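Local atomic coordinates of PGRP domain of peptidoglycan recognition protein 3 (Branchiostoma belcheri tsingtauense, PDB entry 4ZXM), a protein that probably hydrolyses the amide bond between N-acetylmuramic acid and L-alanine in peptidoglycan. Residues V96-W101 against N141-H146; R171-R176 against E186-C191. All coordinates share one frame; numbering follows the deposited sequence.

Contact 1: residues V96-W101 against N141-H146; sequences VSKSEW and NIQNYH
Gln143 and Trp101 carry this contact, the glutamine reaching from helix 132-149 to the benzo end of the indole. CG stands anti to the backbone N (chi1 -171°) and the chain stays extended beyond it, which projects the amide away from its helix. CB and CG pass near the ring, with CB 4.3 Å from Trp101 CH2. CD comes closer, 3.6 Å from Trp101 CH2. At the tip, Gln143 OE1 lies 3.6 Å from Trp101 CZ3, beside the ring edge and near its plane, while Gln143 NE2 is 3.7 Å from Trp101 CH2. Amide and indole planes stand 58° apart, an oblique meeting rather than a stack.

Polar partners fix the amide's rotation: OE1 accepts the backbone N-H of Arg104, and NE2 binds Ser103 OG and Asp154 OD1. Asp154 uses its other oxygen, OD2, in a salt bridge with Lys98, whose NZ lies 4.4 Å from Gln143 NE2; the ammonium and the amide thus grip one carboxylate together. With a leucine in place of Gln143, Arg104 N, Ser103 OG and Asp154 OD1 would probably be left without their amide partner. Across the indole, NE1 is bonded to Glu169 O on strand 167-169, and the ring also rests on Ser136 and Val139 of helix 132-149. The short helix 98-101 is thereby packed between sheet edge and long helix, an arrangement in keeping with the mixed sheet and flanking helices of the peptidoglycan recognition protein fold.

Contact 2: residues R171-R176 against E186-C191; sequences RGWDRR and ESIGIC
Residues 171-176 form an irregular loop that passes beside strand 187-192, and its backbone comes nearest where Trp173 CA lies 7.3 Å from Ile188 CA. Gly172 has a positive phi (72°), a conformation that favours glycine, at the point where the loop approaches the strand. Ile188 then bridges the gap with a single atom: its CG1 lies beside the backbone N, and a chi2 of -72° bends CD1 round to the loop. That methyl sits 3.8 Å from Gly172 O and equally 3.8 Å from Trp173 O. It also meets the indole obliquely, with Ile188 CD1 4.3 Å from Trp173 CE3, while the same indole meets the ring of Phe159 in strand 159-161 and touches Leu212 of helix 203-219.

The loop is closed from within. Arg171 NH1 donates to Arg176 O at 2.7 Å; the oxygen lies in the guanidinium plane, and the donor lies in the carbonyl plane. Arg171 NE and NH2 bind Ile155 O and Asp154 O, which fixes the guanidinium's orientation.

Chemically, the contact between loop and strand rests on van der Waals packing of one methyl, whereas Arg171 supplies directional bonds that help to hold the loop, alongside backbone bonds such as Arg176 with Val110.

How the contacts relate
From the N terminus, edge strand 95-96 leads into the short helix of contact 1, which closes only when the chain has run through strand 116-123 and into helix 132-149, with 39 residues between its segments. The chain then lays down strands 159-161 and 167-169 before contact 2 closes a much tighter loop, with nine between, onto strand 187-192. The two follow in series, neither nested nor crossed. The centres of contacts 1 and 2 lie about 15 Å apart, their nearest atoms about 5 Å, without touching. Asp154 connects them indirectly: its carboxylate serves Lys98 and Gln143, its carbonyl Arg171. Contact 1 joins helices beside the sheet edge; contact 2 joins a loop to an inner strand.

Contact 1: residues V96-W101 against N141-H146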
ATOM      1  N   VAL A  96      -5.125  11.016  -1.780  1.00 43.92           N
ATOM      2  CA  VAL A  96      -4.453  11.897  -2.700  1.00 43.28           C
ATOM      3  C   VAL A  96      -4.407  11.146  -4.015  1.00 43.99           C
ATOM      4  O   VAL A  96      -3.781  10.094  -4.099  1.00 46.75           O
ATOM      5  CB  VAL A  96      -3.018  12.191  -2.218  1.00 43.76           C
ATOM      6  CG1 VAL A  96      -2.315  13.151  -3.163  1.00 44.20           C
ATOM      7  CG2 VAL A  96      -3.028  12.734  -0.794  1.00 42.64           C
ATOM      8  N   SER A  97      -5.082  11.659  -5.034  1.00 45.10           N
ATOM      9  CA  SER A  97      -5.141  10.974  -6.328  1.00 45.59           C
ATOM     10  C   SER A  97      -3.820  11.103  -7.073  1.00 45.19           C
ATOM     11  O   SER A  97      -2.971  11.899  -6.707  1.00 45.44           O
ATOM     12  CB  SER A  97      -6.254  11.565  -7.185  1.00 44.90           C
ATOM     13  OG  SER A  97      -5.990  12.934  -7.448  1.00 45.92           O
ATOM     14  N   LYS A  98      -3.679  10.329  -8.139  1.00 46.42           N
ATOM     15  CA  LYS A  98      -2.501  10.379  -9.003  1.00 49.16           C
ATOM     16  C   LYS A  98      -2.169  11.810  -9.433  1.00 50.16           C
ATOM     17  O   LYS A  98      -1.020  12.254  -9.335  1.00 51.46           O
ATOM     18  CB  LYS A  98      -2.750   9.536 -10.251  1.00 50.01           C
ATOM     19  CG  LYS A  98      -2.972   8.051  -9.985  1.00 51.61           C
ATOM     20  CD  LYS A  98      -1.783   7.191 -10.364  1.00 53.06           C
ATOM     21  CE  LYS A  98      -2.201   6.112 -11.348  1.00 54.56           C
ATOM     22  NZ  LYS A  98      -1.055   5.232 -11.704  1.00 55.78           N
ATOM     23  N   SER A  99      -3.181  12.529  -9.904  1.00 50.51           N
ATOM     24  CA  SER A  99      -2.984  13.888 -10.386  1.00 51.95           C
ATOM     25  C   SER A  99      -2.552  14.803  -9.259  1.00 50.44           C
ATOM     26  O   SER A  99      -1.730  15.687  -9.465  1.00 52.60           O
ATOM     27  CB  SER A  99      -4.263  14.422 -11.009  1.00 54.51           C
ATOM     28  OG  SER A  99      -5.294  14.461 -10.044  1.00 64.07           O
ATOM     29  N   GLU A 100      -3.093  14.581  -8.067  1.00 50.77           N
ATOM     30  CA  GLU A 100      -2.751  15.409  -6.907  1.00 51.81           C
ATOM     31  C   GLU A 100      -1.321  15.202  -6.387  1.00 50.07           C
ATOM     32  O   GLU A 100      -0.761  16.107  -5.782  1.00 49.69           O
ATOM     33  CB  GLU A 100      -3.765  15.199  -5.784  1.00 54.40           C
ATOM     34  CG  GLU A 100      -5.154  15.709  -6.146  1.00 58.49           C
ATOM     35  CD  GLU A 100      -6.257  15.243  -5.204  1.00 61.32           C
ATOM     36  OE1 GLU A 100      -7.412  15.670  -5.407  1.00 62.45           O
ATOM     37  OE2 GLU A 100      -5.995  14.453  -4.270  1.00 63.96           O
ATOM     38  N   TRP A 101      -0.726  14.028  -6.603  1.00 50.45           N
ATOM     39  CA  TRP A 101       0.699  13.838  -6.266  1.00 48.54           C
ATOM     40  C   TRP A 101       1.606  13.874  -7.494  1.00 47.03           C
ATOM     41  O   TRP A 101       2.806  13.664  -7.392  1.00 45.51           O
ATOM     42  CB  TRP A 101       0.950  12.594  -5.380  1.00 47.19           C
ATOM     43  CG  TRP A 101       0.569  11.220  -5.914  1.00 45.47           C
ATOM     44  CD1 TRP A 101      -0.549  10.513  -5.599  1.00 44.64           C
ATOM     45  CD2 TRP A 101       1.351  10.366  -6.771  1.00 43.90           C
ATOM     46  NE1 TRP A 101      -0.535   9.293  -6.229  1.00 44.40           N
ATOM     47  CE2 TRP A 101       0.622   9.178  -6.952  1.00 42.94           C
ATOM     48  CE3 TRP A 101       2.589  10.499  -7.411  1.00 44.25           C
ATOM     49  CZ2 TRP A 101       1.086   8.129  -7.742  1.00 42.96           C
ATOM     50  CZ3 TRP A 101       3.049   9.451  -8.201  1.00 43.39           C
ATOM     51  CH2 TRP A 101       2.298   8.285  -8.357  1.00 42.57           C
ATOM     52  N   ASN A 141       9.197   9.465  -6.536  1.00 42.29           N
ATOM     53  CA  ASN A 141      10.495   8.799  -6.578  1.00 43.87           C
ATOM     54  C   ASN A 141      10.350   7.295  -6.687  1.00 44.54           C
ATOM     55  O   ASN A 141      11.085   6.649  -7.440  1.00 46.56           O
ATOM     56  CB  ASN A 141      11.324   9.125  -5.341  1.00 44.91           C
ATOM     57  CG  ASN A 141      11.741  10.576  -5.286  1.00 45.34           C
ATOM     58  OD1 ASN A 141      11.817  11.257  -6.310  1.00 43.07           O
ATOM     59  ND2 ASN A 141      12.012  11.061  -4.081  1.00 47.24           N
ATOM     60  N   ILE A 142       9.401   6.746  -5.933  1.00 43.39           N
ATOM     61  CA  ILE A 142       9.137   5.315  -5.959  1.00 43.94           C
ATOM     62  C   ILE A 142       8.573   4.899  -7.323  1.00 42.83           C
ATOM     63  O   ILE A 142       8.956   3.868  -7.880  1.00 41.94           O
ATOM     64  CB  ILE A 142       8.159   4.908  -4.834  1.00 45.43           C
ATOM     65  CG1 ILE A 142       8.823   5.107  -3.469  1.00 46.38           C
ATOM     66  CG2 ILE A 142       7.722   3.448  -4.983  1.00 45.71           C
ATOM     67  CD1 ILE A 142       7.893   4.912  -2.285  1.00 46.50           C
ATOM     68  N   GLN A 143       7.654   5.702  -7.846  1.00 42.19           N
ATOM     69  CA  GLN A 143       7.061   5.431  -9.145  1.00 41.89           C
ATOM     70  C   GLN A 143       8.130   5.379 -10.227  1.00 42.04           C
ATOM     71  O   GLN A 143       8.161   4.460 -11.040  1.00 42.41           O
ATOM     72  CB  GLN A 143       6.014   6.489  -9.499  1.00 41.98           C
ATOM     73  CG  GLN A 143       5.235   6.109 -10.744  1.00 41.63           C
ATOM     74  CD  GLN A 143       4.262   7.166 -11.220  1.00 41.56           C
ATOM     75  OE1 GLN A 143       4.574   8.353 -11.244  1.00 40.94           O
ATOM     76  NE2 GLN A 143       3.079   6.729 -11.640  1.00 43.15           N
ATOM     77  N   ASN A 144       9.009   6.369 -10.220  1.00 43.52           N
ATOM     78  CA  ASN A 144      10.099   6.423 -11.179  1.00 46.34           C
ATOM     79  C   ASN A 144      11.063   5.255 -11.035  1.00 45.34           C
ATOM     80  O   ASN A 144      11.467   4.652 -12.032  1.00 45.91           O
ATOM     81  CB  ASN A 144      10.834   7.754 -11.059  1.00 48.71           C
ATOM     82  CG  ASN A 144       9.955   8.928 -11.462  1.00 50.85           C
ATOM     83  OD1 ASN A 144       9.265   8.882 -12.495  1.00 50.36           O
ATOM     84  ND2 ASN A 144       9.959   9.982 -10.647  1.00 51.29           N
ATOM     85  N   TYR A 145      11.411   4.918  -9.802  1.00 43.10           N
ATOM     86  CA  TYR A 145      12.213   3.731  -9.573  1.00 44.50           C
ATOM     87  C   TYR A 145      11.553   2.506 -10.208  1.00 44.47           C
ATOM     88  O   TYR A 145      12.207   1.744 -10.918  1.00 44.68           O
ATOM     89  CB  TYR A 145      12.453   3.505  -8.077  1.00 44.87           C
ATOM     90  CG  TYR A 145      13.080   2.160  -7.735  1.00 45.71           C
ATOM     91  CD1 TYR A 145      14.294   1.765  -8.296  1.00 45.91           C
ATOM     92  CD2 TYR A 145      12.458   1.290  -6.839  1.00 47.04           C
ATOM     93  CE1 TYR A 145      14.869   0.540  -7.976  1.00 47.89           C
ATOM     94  CE2 TYR A 145      13.023   0.063  -6.513  1.00 48.27           C
ATOM     95  CZ  TYR A 145      14.229  -0.310  -7.079  1.00 49.91           C
ATOM     96  OH  TYR A 145      14.779  -1.535  -6.747  1.00 52.28           O
ATOM     97  N   HIS A 146      10.258   2.331  -9.978  1.00 43.78           N
ATOM     98  CA  HIS A 146       9.567   1.149 -10.469  1.00 43.38           C
ATOM     99  C   HIS A 146       9.434   1.092 -11.972  1.00 42.96           C
ATOM    100  O   HIS A 146       9.486   0.013 -12.556  1.00 42.06           O
ATOM    101  CB  HIS A 146       8.181   1.049  -9.858  1.00 44.27           C
ATOM    102  CG  HIS A 146       8.187   0.551  -8.454  1.00 45.20           C
ATOM    103  ND1 HIS A 146       7.083   0.627  -7.640  1.00 46.06           N
ATOM    104  CD2 HIS A 146       9.166  -0.011  -7.707  1.00 46.44           C
ATOM    105  CE1 HIS A 146       7.373   0.121  -6.455  1.00 46.21           C
ATOM    106  NE2 HIS A 146       8.633  -0.271  -6.469  1.00 45.79           N
TER

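Contact 2: residues R171-R176 against E186-C191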
ATOM      1  N   ARG A 171      -2.065   2.122  -8.060  1.00 46.45           N
ATOM      2  CA  ARG A 171      -2.915   1.407  -9.005  1.00 46.54           C
ATOM      3  C   ARG A 171      -4.374   1.436  -8.549  1.00 44.59           C
ATOM      4  O   ARG A 171      -5.277   1.171  -9.331  1.00 43.45           O
ATOM      5  CB  ARG A 171      -2.423  -0.028  -9.170  1.00 47.63           C
ATOM      6  CG  ARG A 171      -0.931  -0.090  -9.466  1.00 48.54           C
ATOM      7  CD  ARG A 171      -0.512  -1.363 -10.185  1.00 48.93           C
ATOM      8  NE  ARG A 171       0.840  -1.243 -10.742  1.00 48.68           N
ATOM      9  CZ  ARG A 171       1.488  -2.207 -11.399  1.00 48.43           C
ATOM     10  NH1 ARG A 171       0.924  -3.395 -11.592  1.00 48.32           N
ATOM     11  NH2 ARG A 171       2.711  -1.984 -11.863  1.00 48.13           N
ATOM     12  N   GLY A 172      -4.598   1.773  -7.284  1.00 42.76           N
ATOM     13  CA  GLY A 172      -5.941   1.961  -6.781  1.00 41.65           C
ATOM     14  C   GLY A 172      -6.695   0.656  -6.645  1.00 42.33           C
ATOM     15  O   GLY A 172      -6.110  -0.424  -6.628  1.00 41.31           O
ATOM     16  N   TRP A 173      -8.012   0.772  -6.575  1.00 43.52           N
ATOM     17  CA  TRP A 173      -8.876  -0.338  -6.182  1.00 44.07           C
ATOM     18  C   TRP A 173      -9.007  -1.432  -7.216  1.00 46.00           C
ATOM     19  O   TRP A 173      -9.129  -2.604  -6.867  1.00 47.00           O
ATOM     20  CB  TRP A 173     -10.287   0.171  -5.917  1.00 43.19           C
ATOM     21  CG  TRP A 173     -10.408   1.075  -4.783  1.00 42.13           C
ATOM     22  CD1 TRP A 173     -10.750   2.388  -4.821  1.00 43.38           C
ATOM     23  CD2 TRP A 173     -10.213   0.744  -3.413  1.00 42.52           C
ATOM     24  NE1 TRP A 173     -10.780   2.906  -3.550  1.00 44.63           N
ATOM     25  CE2 TRP A 173     -10.447   1.917  -2.664  1.00 43.28           C
ATOM     26  CE3 TRP A 173      -9.852  -0.425  -2.743  1.00 42.72           C
ATOM     27  CZ2 TRP A 173     -10.333   1.954  -1.272  1.00 42.88           C
ATOM     28  CZ3 TRP A 173      -9.742  -0.388  -1.353  1.00 43.46           C
ATOM     29  CH2 TRP A 173      -9.982   0.794  -0.636  1.00 43.06           C
ATOM     30  N   ASP A 174      -9.039  -1.037  -8.484  1.00 49.71           N
ATOM     31  CA  ASP A 174      -9.501  -1.918  -9.552  1.00 51.71           C
ATOM     32  C   ASP A 174      -8.354  -2.657 -10.254  1.00 50.00           C
ATOM     33  O   ASP A 174      -8.580  -3.672 -10.912  1.00 49.32           O
ATOM     34  CB  ASP A 174     -10.337  -1.108 -10.563  1.00 54.98           C
ATOM     35  CG  ASP A 174     -11.561  -0.413  -9.916  1.00 60.15           C
ATOM     36  OD1 ASP A 174     -11.940  -0.763  -8.776  1.00 61.08           O
ATOM     37  OD2 ASP A 174     -12.155   0.488 -10.558  1.00 63.26           O
ATOM     38  N   ARG A 175      -7.129  -2.167 -10.088  1.00 48.22           N
ATOM     39  CA  ARG A 175      -5.984  -2.685 -10.833  1.00 47.44           C
ATOM     40  C   ARG A 175      -5.035  -3.522 -10.003  1.00 46.21           C
ATOM     41  O   ARG A 175      -4.936  -3.394  -8.787  1.00 43.90           O
ATOM     42  CB  ARG A 175      -5.204  -1.542 -11.477  1.00 49.43           C
ATOM     43  CG  ARG A 175      -5.677  -1.206 -12.876  1.00 52.46           C
ATOM     44  CD  ARG A 175      -5.381   0.239 -13.258  1.00 54.44           C
ATOM     45  NE  ARG A 175      -6.076   0.606 -14.494  1.00 55.54           N
ATOM     46  CZ  ARG A 175      -7.302   1.120 -14.565  1.00 55.61           C
ATOM     47  NH1 ARG A 175      -8.016   1.354 -13.471  1.00 56.16           N
ATOM     48  NH2 ARG A 175      -7.821   1.400 -15.753  1.00 57.32           N
ATOM     49  N   ARG A 176      -4.293  -4.353 -10.707  1.00 48.27           N
ATOM     50  CA  ARG A 176      -3.485  -5.376 -10.090  1.00 49.97           C
ATOM     51  C   ARG A 176      -2.047  -4.911  -9.861  1.00 49.43           C
ATOM     52  O   ARG A 176      -1.428  -4.327 -10.747  1.00 47.98           O
ATOM     53  CB  ARG A 176      -3.495  -6.583 -10.999  1.00 52.87           C
ATOM     54  CG  ARG A 176      -2.703  -7.748 -10.463  1.00 58.01           C
ATOM     55  CD  ARG A 176      -2.251  -8.644 -11.586  1.00 62.90           C
ATOM     56  NE  ARG A 176      -3.390  -9.332 -12.189  1.00 68.56           N
ATOM     57  CZ  ARG A 176      -3.302 -10.456 -12.893  1.00 71.38           C
ATOM     58  NH1 ARG A 176      -2.121 -11.037 -13.087  1.00 72.66           N
ATOM     59  NH2 ARG A 176      -4.398 -11.005 -13.398  1.00 71.83           N
ATOM     60  N   GLU A 186      -4.859 -11.671  -6.423  1.00 78.59           N
ATOM     61  CA  GLU A 186      -6.054 -11.565  -5.579  1.00 71.71           C
ATOM     62  C   GLU A 186      -5.837 -10.769  -4.281  1.00 63.24           C
ATOM     63  O   GLU A 186      -6.311 -11.170  -3.226  1.00 61.23           O
ATOM     64  CB  GLU A 186      -6.635 -12.969  -5.293  1.00 76.48           C
ATOM     65  CG  GLU A 186      -6.008 -13.790  -4.157  1.00 80.79           C
ATOM     66  CD  GLU A 186      -4.705 -14.482  -4.518  1.00 84.76           C
ATOM     67  OE1 GLU A 186      -4.274 -15.357  -3.732  1.00 84.48           O
ATOM     68  OE2 GLU A 186      -4.105 -14.156  -5.565  1.00 89.99           O
ATOM     69  N   SER A 187      -5.156  -9.627  -4.358  1.00 57.97           N
ATOM     70  CA  SER A 187      -4.952  -8.788  -3.168  1.00 54.34           C
ATOM     71  C   SER A 187      -4.807  -7.307  -3.466  1.00 51.24           C
ATOM     72  O   SER A 187      -4.442  -6.917  -4.567  1.00 48.93           O
ATOM     73  CB  SER A 187      -3.716  -9.233  -2.398  1.00 55.15           C
ATOM     74  OG  SER A 187      -2.533  -8.775  -3.033  1.00 55.82           O
ATOM     75  N   ILE A 188      -5.104  -6.495  -2.458  1.00 50.32           N
ATOM     76  CA  ILE A 188      -4.743  -5.085  -2.451  1.00 51.82           C
ATOM     77  C   ILE A 188      -3.465  -4.946  -1.637  1.00 49.40           C
ATOM     78  O   ILE A 188      -3.381  -5.442  -0.517  1.00 48.51           O
ATOM     79  CB  ILE A 188      -5.852  -4.207  -1.831  1.00 54.96           C
ATOM     80  CG1 ILE A 188      -7.020  -4.054  -2.807  1.00 60.18           C
ATOM     81  CG2 ILE A 188      -5.326  -2.832  -1.439  1.00 54.64           C
ATOM     82  CD1 ILE A 188      -6.725  -3.167  -4.003  1.00 63.08           C
ATOM     83  N   GLY A 189      -2.483  -4.257  -2.208  1.00 46.55           N
ATOM     84  CA  GLY A 189      -1.205  -4.028  -1.560  1.00 45.91           C
ATOM     85  C   GLY A 189      -1.141  -2.610  -1.040  1.00 45.18           C
ATOM     86  O   GLY A 189      -1.361  -1.660  -1.789  1.00 45.76           O
ATOM     87  N   ILE A 190      -0.844  -2.473   0.246  1.00 43.96           N
ATOM     88  CA  ILE A 190      -0.733  -1.176   0.881  1.00 42.46           C
ATOM     89  C   ILE A 190       0.663  -1.035   1.418  1.00 41.61           C
ATOM     90  O   ILE A 190       1.089  -1.825   2.257  1.00 38.22           O
ATOM     91  CB  ILE A 190      -1.705  -1.020   2.060  1.00 44.14           C
ATOM     92  CG1 ILE A 190      -3.153  -1.154   1.583  1.00 45.21           C
ATOM     93  CG2 ILE A 190      -1.495   0.329   2.736  1.00 44.64           C
ATOM     94  CD1 ILE A 190      -4.164  -1.162   2.713  1.00 46.00           C
ATOM     95  N   CYS A 191       1.352   0.003   0.959  1.00 43.75           N
ATOM     96  CA  CYS A 191       2.746   0.215   1.297  1.00 44.82           C
ATOM     97  C   CYS A 191       2.931   1.435   2.171  1.00 44.55           C
ATOM     98  O   CYS A 191       2.565   2.537   1.784  1.00 46.58           O
ATOM     99  CB  CYS A 191       3.558   0.397   0.026  1.00 46.59           C
ATOM    100  SG  CYS A 191       5.317   0.611   0.351  1.00 49.90           S
TER